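Nitrate transport protein (Parabacteroides distasonis, PDB 3HN0) is probably the solute-binding component of an ABC transporter, perhaps for nitrate or a related small solute. Local coordinates at residues A[216-221]-A[232-237]; A[87-92]-A[147-152]. One frame throughout, in Å; residues are numbered along the deposited sequence.

Interaction 1. Residues A[216-221]-A[232-237]; sequences ETIHSL and LTPKSI
Ile218 holds CG1 anti to its carbonyl carbon (chi1 -68°) and runs on nearly extended (chi2 163°), which carries CD1 out to the start of the helix that holds Ile237. There Ile218 CD1 lies 3.3 Å from Thr233 C and 3.9 Å from Pro234 CD, so the methyl meets backbone as much as side chain. Ile237, likewise extended, slides past in the opposite direction, with its CD1 3.8 Å from Ile218 CG1. Leu232 CB also approaches Ile218 CG1 at 4.0 Å, and Leu221 CD1 touches Leu232 CD1 at 4.1 Å. No hydrogen bond crosses; the polar work is local, a capping box in which Thr233 N donates to Ser236 OG (2.9 Å, 173° at the hydrogen) and Lys235 N reaches Thr233 OG1 only weakly. An alanine at Ile218 would lack the CG1-CD1 arm and the CG2 branch and is likely to open a gap between Leu232, Pro234 and Ile237. The contact thus sets the side of helix 214-223 against the N-terminal end of helix 234-240, while Ile18 of helix 16-19 touches Thr217, Leu221, Leu232 and Ile237, and Ala21 of helix 21-25 packs on Thr217 and Leu221.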
ATOM      1  N   GLU A 216      13.814 -21.564  -6.509  1.00 14.81           N
ATOM      2  CA  GLU A 216      14.359 -21.754  -7.845  1.00 15.70           C
ATOM      3  C   GLU A 216      14.976 -20.465  -8.363  1.00 13.65           C
ATOM      4  O   GLU A 216      15.977 -20.480  -9.044  1.00 14.17           O
ATOM      5  CB  GLU A 216      13.232 -22.223  -8.787  1.00 17.24           C
ATOM      6  CG  GLU A 216      12.707 -23.616  -8.431  1.00 20.89           C
ATOM      7  CD  GLU A 216      11.533 -23.703  -7.374  1.00 29.42           C
ATOM      8  OE1 GLU A 216      11.203 -22.742  -6.633  1.00 24.58           O
ATOM      9  OE2 GLU A 216      10.936 -24.804  -7.276  1.00 22.51           O
ATOM     10  N   THR A 217      14.350 -19.354  -8.014  1.00 12.93           N
ATOM     11  CA  THR A 217      14.833 -18.010  -8.395  1.00 12.11           C
ATOM     12  C   THR A 217      16.198 -17.767  -7.743  1.00 13.86           C
ATOM     13  O   THR A 217      17.149 -17.390  -8.411  1.00 11.69           O
ATOM     14  CB  THR A 217      13.807 -16.952  -8.014  1.00 12.00           C
ATOM     15  OG1 THR A 217      12.575 -17.215  -8.703  1.00 10.85           O
ATOM     16  CG2 THR A 217      14.304 -15.498  -8.332  1.00 11.66           C
ATOM     17  N   ILE A 218      16.285 -18.031  -6.433  1.00 11.24           N
ATOM     18  CA  ILE A 218      17.510 -17.864  -5.714  1.00 11.13           C
ATOM     19  C   ILE A 218      18.616 -18.744  -6.287  1.00 12.15           C
ATOM     20  O   ILE A 218      19.743 -18.300  -6.500  1.00 12.35           O
ATOM     21  CB  ILE A 218      17.308 -18.146  -4.199  1.00 11.00           C
ATOM     22  CG1 ILE A 218      16.418 -17.044  -3.578  1.00 11.41           C
ATOM     23  CG2 ILE A 218      18.672 -18.232  -3.471  1.00 15.81           C
ATOM     24  CD1 ILE A 218      15.807 -17.365  -2.225  1.00 14.72           C
ATOM     25  N   HIS A 219      18.278 -20.011  -6.522  1.00 14.29           N
ATOM     26  CA  HIS A 219      19.186 -20.972  -7.092  1.00 13.97           C
ATOM     27  C   HIS A 219      19.766 -20.439  -8.389  1.00 14.00           C
ATOM     28  O   HIS A 219      20.967 -20.511  -8.611  1.00 13.57           O
ATOM     29  CB  HIS A 219      18.438 -22.298  -7.339  1.00 14.18           C
ATOM     30  CG  HIS A 219      19.331 -23.433  -7.711  1.00 21.77           C
ATOM     31  ND1 HIS A 219      20.058 -24.131  -6.771  1.00 31.71           N
ATOM     32  CD2 HIS A 219      19.601 -24.009  -8.905  1.00 24.79           C
ATOM     33  CE1 HIS A 219      20.758 -25.071  -7.374  1.00 32.48           C
ATOM     34  NE2 HIS A 219      20.505 -25.017  -8.668  1.00 26.32           N
ATOM     35  N   SER A 220      18.904 -19.922  -9.254  1.00 13.59           N
ATOM     36  CA  SER A 220      19.380 -19.393 -10.540  1.00 14.51           C
ATOM     37  C   SER A 220      20.270 -18.170 -10.374  1.00 15.33           C
ATOM     38  O   SER A 220      21.293 -18.045 -11.031  1.00 14.10           O
ATOM     39  CB  SER A 220      18.220 -19.088 -11.490  1.00 17.22           C
ATOM     40  OG  SER A 220      18.755 -18.682 -12.719  1.00 22.77           O
ATOM     41  N   LEU A 221      19.900 -17.251  -9.486  1.00 13.54           N
ATOM     42  CA  LEU A 221      20.739 -16.104  -9.228  1.00 11.29           C
ATOM     43  C   LEU A 221      22.121 -16.500  -8.712  1.00 13.28           C
ATOM     44  O   LEU A 221      23.117 -15.909  -9.087  1.00 13.17           O
ATOM     45  CB  LEU A 221      20.059 -15.142  -8.264  1.00 11.93           C
ATOM     46  CG  LEU A 221      18.837 -14.403  -8.854  1.00 13.73           C
ATOM     47  CD1 LEU A 221      17.984 -14.015  -7.655  1.00 12.37           C
ATOM     48  CD2 LEU A 221      19.222 -13.159  -9.735  1.00 12.29           C
ATOM     49  N   LEU A 232      20.421 -14.768  -0.077  1.00 14.84           N
ATOM     50  CA  LEU A 232      18.980 -14.625  -0.111  1.00 14.59           C
ATOM     51  C   LEU A 232      18.288 -15.910   0.345  1.00 13.33           C
ATOM     52  O   LEU A 232      18.779 -17.038   0.088  1.00 13.12           O
ATOM     53  CB  LEU A 232      18.506 -14.325  -1.515  1.00 12.84           C
ATOM     54  CG  LEU A 232      18.913 -13.029  -2.227  1.00 17.39           C
ATOM     55  CD1 LEU A 232      18.375 -13.092  -3.637  1.00 18.73           C
ATOM     56  CD2 LEU A 232      18.340 -11.827  -1.511  1.00 15.97           C
ATOM     57  N   THR A 233      17.124 -15.725   0.983  1.00 14.68           N
ATOM     58  CA  THR A 233      16.214 -16.798   1.310  1.00 15.51           C
ATOM     59  C   THR A 233      14.806 -16.407   0.779  1.00 14.81           C
ATOM     60  O   THR A 233      14.603 -15.266   0.342  1.00 12.98           O
ATOM     61  CB  THR A 233      16.122 -17.020   2.842  1.00 15.52           C
ATOM     62  OG1 THR A 233      15.412 -15.926   3.430  1.00 19.97           O
ATOM     63  CG2 THR A 233      17.503 -17.200   3.459  1.00 20.08           C
ATOM     64  N   PRO A 234      13.856 -17.347   0.769  1.00 15.14           N
ATOM     65  CA  PRO A 234      12.516 -16.940   0.346  1.00 16.29           C
ATOM     66  C   PRO A 234      11.954 -15.774   1.136  1.00 16.44           C
ATOM     67  O   PRO A 234      11.257 -14.961   0.559  1.00 11.62           O
ATOM     68  CB  PRO A 234      11.693 -18.227   0.502  1.00 16.43           C
ATOM     69  CG  PRO A 234      12.703 -19.280   0.217  1.00 13.37           C
ATOM     70  CD  PRO A 234      13.959 -18.813   0.860  1.00 16.98           C
ATOM     71  N   LYS A 235      12.293 -15.633   2.423  1.00 13.80           N
ATOM     72  CA  LYS A 235      11.844 -14.442   3.170  1.00 15.48           C
ATOM     73  C   LYS A 235      12.423 -13.139   2.625  1.00 12.61           C
ATOM     74  O   LYS A 235      11.753 -12.129   2.594  1.00 13.43           O
ATOM     75  CB  LYS A 235      12.129 -14.573   4.656  1.00 18.16           C
ATOM     76  CG  LYS A 235      11.119 -15.468   5.365  1.00 28.51           C
ATOM     77  CD  LYS A 235      11.325 -15.404   6.876  1.00 37.83           C
ATOM     78  CE  LYS A 235      10.824 -16.663   7.600  1.00 45.20           C
ATOM     79  NZ  LYS A 235       9.404 -16.964   7.282  1.00 40.59           N
ATOM     80  N   SER A 236      13.648 -13.195   2.097  1.00 14.23           N
ATOM     81  CA  SER A 236      14.288 -12.043   1.478  1.00 12.85           C
ATOM     82  C   SER A 236      13.450 -11.621   0.272  1.00 12.68           C
ATOM     83  O   SER A 236      13.164 -10.457   0.081  1.00 12.66           O
ATOM     84  CB  SER A 236      15.703 -12.380   0.986  1.00 15.40           C
ATOM     85  OG  SER A 236      16.461 -13.111   1.959  1.00 13.46           O
ATOM     86  N   ILE A 237      13.074 -12.591  -0.537  1.00 11.12           N
ATOM     87  CA  ILE A 237      12.241 -12.280  -1.720  1.00  9.88           C
ATOM     88  C   ILE A 237      10.911 -11.671  -1.319  1.00 12.22           C
ATOM     89  O   ILE A 237      10.503 -10.652  -1.869  1.00 12.13           O
ATOM     90  CB  ILE A 237      12.084 -13.503  -2.607  1.00 12.90           C
ATOM     91  CG1 ILE A 237      13.441 -13.782  -3.262  1.00 17.00           C
ATOM     92  CG2 ILE A 237      11.007 -13.252  -3.675  1.00 16.08           C
ATOM     93  CD1 ILE A 237      13.408 -14.883  -4.308  1.00 16.58           C
TER

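Interaction 2. Residues A[87-92]-A[147-152]; sequences YLVEKT and AVLGEP
Val89 and Ala147 form an antiparallel hydrogen-bonded pair in which Val89 N donates to Ala147 O at 2.8 Å, nearly straight at the hydrogen (173°) and almost in line with the carbonyl; Ala147 N returns a bond to Val89 O. Two residues along, Tyr87 and Leu149 repeat the exchange. Leu149 N lies in the plane of the Tyr87 carbonyl, whereas Tyr87 N reaches Leu149 O from 30° outside that carbonyl's plane, a less regular bond. Between these pairs Leu88 and Val148 are non-hydrogen-bonded, their CA atoms only 4.5 Å apart, and Val148 CA makes a CH...O contact with Tyr87 O at 3.2 Å.

The tight part is therefore backbone, thickened by side chains on both faces. On one, Val89 CG2 sits 4.1 Å from Ala147 CB and 4.4 Å from Leu149 CD1. On the other, Leu88 has CG anti to its backbone N (chi1 179°), and its CD1 turns back to 3.3 Å from Ala147 O. The looser side begins where the segments part: Glu90 and Lys91 are partly exposed, Thr92 is exposed, and none contacts 147-152. The charges of Glu90 and Lys91 turn to other mates in salt bridges, Glu90, in one of its conformers, to Arg146 and Lys91 to Asp161. At the far end Gly150 and Glu151 diverge towards a cis-proline, Pro152, and Glu151 pairs with Arg239.

Strand 87-90 is the middle of a three-stranded antiparallel sheet, with 146-149 and 165-169 as its edges within the chain. Helix 132-141 covers Ala147 and Leu149 through Ile135, and helix 153-160 packs Leu154 on Tyr87 and Val89.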
ATOM      1  N   TYR A  87      14.068  -1.153   5.120  1.00 12.78           N
ATOM      2  CA  TYR A  87      13.609  -1.593   6.402  1.00 10.13           C
ATOM      3  C   TYR A  87      14.470  -1.090   7.537  1.00 11.44           C
ATOM      4  O   TYR A  87      15.659  -0.890   7.375  1.00 11.87           O
ATOM      5  CB  TYR A  87      13.558  -3.123   6.422  1.00 10.40           C
ATOM      6  CG  TYR A  87      12.529  -3.708   5.529  1.00  9.89           C
ATOM      7  CD1 TYR A  87      12.801  -3.915   4.163  1.00 10.81           C
ATOM      8  CD2 TYR A  87      11.256  -4.064   6.010  1.00 12.61           C
ATOM      9  CE1 TYR A  87      11.841  -4.452   3.301  1.00 13.09           C
ATOM     10  CE2 TYR A  87      10.300  -4.588   5.129  1.00 11.15           C
ATOM     11  CZ  TYR A  87      10.603  -4.790   3.793  1.00 10.89           C
ATOM     12  OH  TYR A  87       9.659  -5.328   2.938  1.00 12.91           O
ATOM     13  N   LEU A  88      13.869  -0.824   8.694  1.00 11.68           N
ATOM     14  CA  LEU A  88      14.634  -0.421   9.868  1.00 12.38           C
ATOM     15  C   LEU A  88      14.954  -1.643  10.701  1.00 11.98           C
ATOM     16  O   LEU A  88      14.046  -2.420  11.026  1.00 13.30           O
ATOM     17  CB  LEU A  88      13.787   0.522  10.713  1.00 11.41           C
ATOM     18  CG  LEU A  88      14.336   1.078  12.028  1.00 21.17           C
ATOM     19  CD1 LEU A  88      15.578   1.920  11.792  1.00 17.77           C
ATOM     20  CD2 LEU A  88      13.193   1.871  12.682  1.00 22.20           C
ATOM     21  N   VAL A  89      16.211  -1.783  11.108  1.00 13.37           N
ATOM     22  CA  VAL A  89      16.635  -2.867  11.977  1.00 10.25           C
ATOM     23  C   VAL A  89      17.248  -2.291  13.257  1.00 13.77           C
ATOM     24  O   VAL A  89      17.867  -1.234  13.236  1.00 13.10           O
ATOM     25  CB  VAL A  89      17.649  -3.800  11.274  1.00 13.19           C
ATOM     26  CG1 VAL A  89      16.996  -4.486  10.082  1.00 13.06           C
ATOM     27  CG2 VAL A  89      18.942  -3.031  10.801  1.00 13.64           C
ATOM     28  N   GLU A  90      17.046  -2.994  14.356  1.00 12.16           N
ATOM     29  CA  GLU A  90      17.565  -2.569  15.638  0.60 13.73           C
ATOM     30  C   GLU A  90      18.033  -3.789  16.412  1.00 13.85           C
ATOM     31  O   GLU A  90      17.440  -4.876  16.304  1.00 15.30           O
ATOM     32  CB  GLU A  90      16.506  -1.768  16.434  0.60 15.76           C
ATOM     33  CG  GLU A  90      15.725  -0.746  15.602  0.60 18.48           C
ATOM     34  CD  GLU A  90      14.850   0.185  16.434  0.60 24.69           C
ATOM     35  OE1 GLU A  90      15.395   0.860  17.343  0.60 17.15           O
ATOM     36  OE2 GLU A  90      13.625   0.268  16.158  0.60 25.80           O
ATOM     37  N   LYS A  91      19.095  -3.590  17.183  1.00 14.82           N
ATOM     38  CA  LYS A  91      19.591  -4.597  18.102  1.00 21.77           C
ATOM     39  C   LYS A  91      18.949  -4.402  19.454  1.00 27.67           C
ATOM     40  O   LYS A  91      18.644  -3.276  19.833  1.00 27.30           O
ATOM     41  CB  LYS A  91      21.099  -4.475  18.265  1.00 22.76           C
ATOM     42  CG  LYS A  91      21.840  -5.055  17.115  1.00 23.83           C
ATOM     43  CD  LYS A  91      23.355  -4.982  17.259  1.00 29.64           C
ATOM     44  CE  LYS A  91      23.889  -5.839  18.411  1.00 37.57           C
ATOM     45  NZ  LYS A  91      24.999  -6.740  18.005  1.00 34.95           N
ATOM     46  N   THR A  92      18.748  -5.524  20.152  1.00 33.71           N
ATOM     47  CA  THR A  92      18.351  -5.553  21.563  1.00 38.30           C
ATOM     48  C   THR A  92      19.453  -6.260  22.359  1.00 38.56           C
ATOM     49  O   THR A  92      19.797  -7.407  22.043  1.00 35.65           O
ATOM     50  CB  THR A  92      17.039  -6.341  21.771  1.00 40.38           C
ATOM     51  OG1 THR A  92      16.095  -5.926  20.782  1.00 40.66           O
ATOM     52  CG2 THR A  92      16.461  -6.103  23.181  1.00 41.23           C
ATOM     53  N   ALA A 147      19.821   0.784  12.111  1.00 13.76           N
ATOM     54  CA  ALA A 147      20.133   1.098  10.747  1.00 11.61           C
ATOM     55  C   ALA A 147      18.959   0.852   9.831  1.00 13.25           C
ATOM     56  O   ALA A 147      17.969   0.238  10.212  1.00 14.56           O
ATOM     57  CB  ALA A 147      21.357   0.252  10.284  1.00 10.43           C
ATOM     58  N   VAL A 148      19.096   1.396   8.631  1.00 12.33           N
ATOM     59  CA  VAL A 148      18.205   1.056   7.547  0.60 12.84           C
ATOM     60  C   VAL A 148      18.958   0.250   6.504  1.00 15.82           C
ATOM     61  O   VAL A 148      20.106   0.548   6.187  1.00 15.89           O
ATOM     62  CB  VAL A 148      17.547   2.286   6.911  0.60 14.05           C
ATOM     63  CG1 VAL A 148      16.500   2.886   7.862  0.60 11.77           C
ATOM     64  CG2 VAL A 148      18.578   3.278   6.481  0.60 11.52           C
ATOM     65  N   LEU A 149      18.287  -0.786   5.988  1.00 13.97           N
ATOM     66  CA  LEU A 149      18.860  -1.705   4.983  1.00 12.73           C
ATOM     67  C   LEU A 149      17.792  -2.217   4.030  1.00 12.93           C
ATOM     68  O   LEU A 149      16.650  -2.356   4.393  1.00 14.07           O
ATOM     69  CB  LEU A 149      19.525  -2.927   5.655  1.00 12.74           C
ATOM     70  CG  LEU A 149      20.823  -2.701   6.411  1.00 14.47           C
ATOM     71  CD1 LEU A 149      21.212  -3.994   7.190  1.00 11.69           C
ATOM     72  CD2 LEU A 149      21.976  -2.249   5.561  1.00 14.70           C
ATOM     73  N   GLY A 150      18.237  -2.592   2.835  1.00 14.30           N
ATOM     74  CA  GLY A 150      17.463  -3.391   1.880  1.00 15.89           C
ATOM     75  C   GLY A 150      18.229  -4.671   1.559  1.00 14.47           C
ATOM     76  O   GLY A 150      19.319  -4.892   2.063  1.00 14.75           O
ATOM     77  N   GLU A 151      17.645  -5.515   0.722  1.00 13.59           N
ATOM     78  CA  GLU A 151      18.189  -6.827   0.435  1.00 14.02           C
ATOM     79  C   GLU A 151      19.313  -6.744  -0.566  1.00 15.38           C
ATOM     80  O   GLU A 151      19.257  -5.903  -1.416  1.00 16.45           O
ATOM     81  CB  GLU A 151      17.078  -7.698  -0.089  1.00 14.20           C
ATOM     82  CG  GLU A 151      15.981  -7.943   0.966  1.00 13.99           C
ATOM     83  CD  GLU A 151      16.437  -8.833   2.089  1.00 17.49           C
ATOM     84  OE1 GLU A 151      17.614  -9.300   2.122  1.00 17.90           O
ATOM     85  OE2 GLU A 151      15.617  -9.073   2.964  1.00 14.27           O
ATOM     86  N   PRO A 152      20.309  -7.649  -0.492  1.00 15.51           N
ATOM     87  CA  PRO A 152      20.481  -8.817   0.366  1.00 15.73           C
ATOM     88  C   PRO A 152      21.113  -8.483   1.722  1.00 13.84           C
ATOM     89  O   PRO A 152      21.182  -9.351   2.635  1.00 13.17           O
ATOM     90  CB  PRO A 152      21.446  -9.677  -0.457  1.00 16.69           C
ATOM     91  CG  PRO A 152      22.257  -8.730  -1.139  1.00 15.85           C
ATOM     92  CD  PRO A 152      21.423  -7.547  -1.467  1.00 17.89           C
TER

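Overall arrangement
Both contacts are buried and equally far, about 16 Å from their centres to the centre of the chain, yet they are built differently. Interaction 1 sets one helix against the start of another and the loop before it, by apolar contacts, with no hydrogen bond crossing between its segments; interaction 2 joins two strands by a ladder of four backbone bonds, and the end of segment 87-92 opens to solvent. They share no helix or strand, and the centres of interactions 1 and 2 lie about 19 Å apart. They nevertheless meet: Leu232 CD2 packs on Pro152 CB at 3.9 Å, and Ser236 CA lies 3.6 Å from Glu151 OE2. Ser155 adds a polar bridge, hydrogen-bonding both Ser236 and Glu151, so the capped helix abuts the loop leaving strand 146-149.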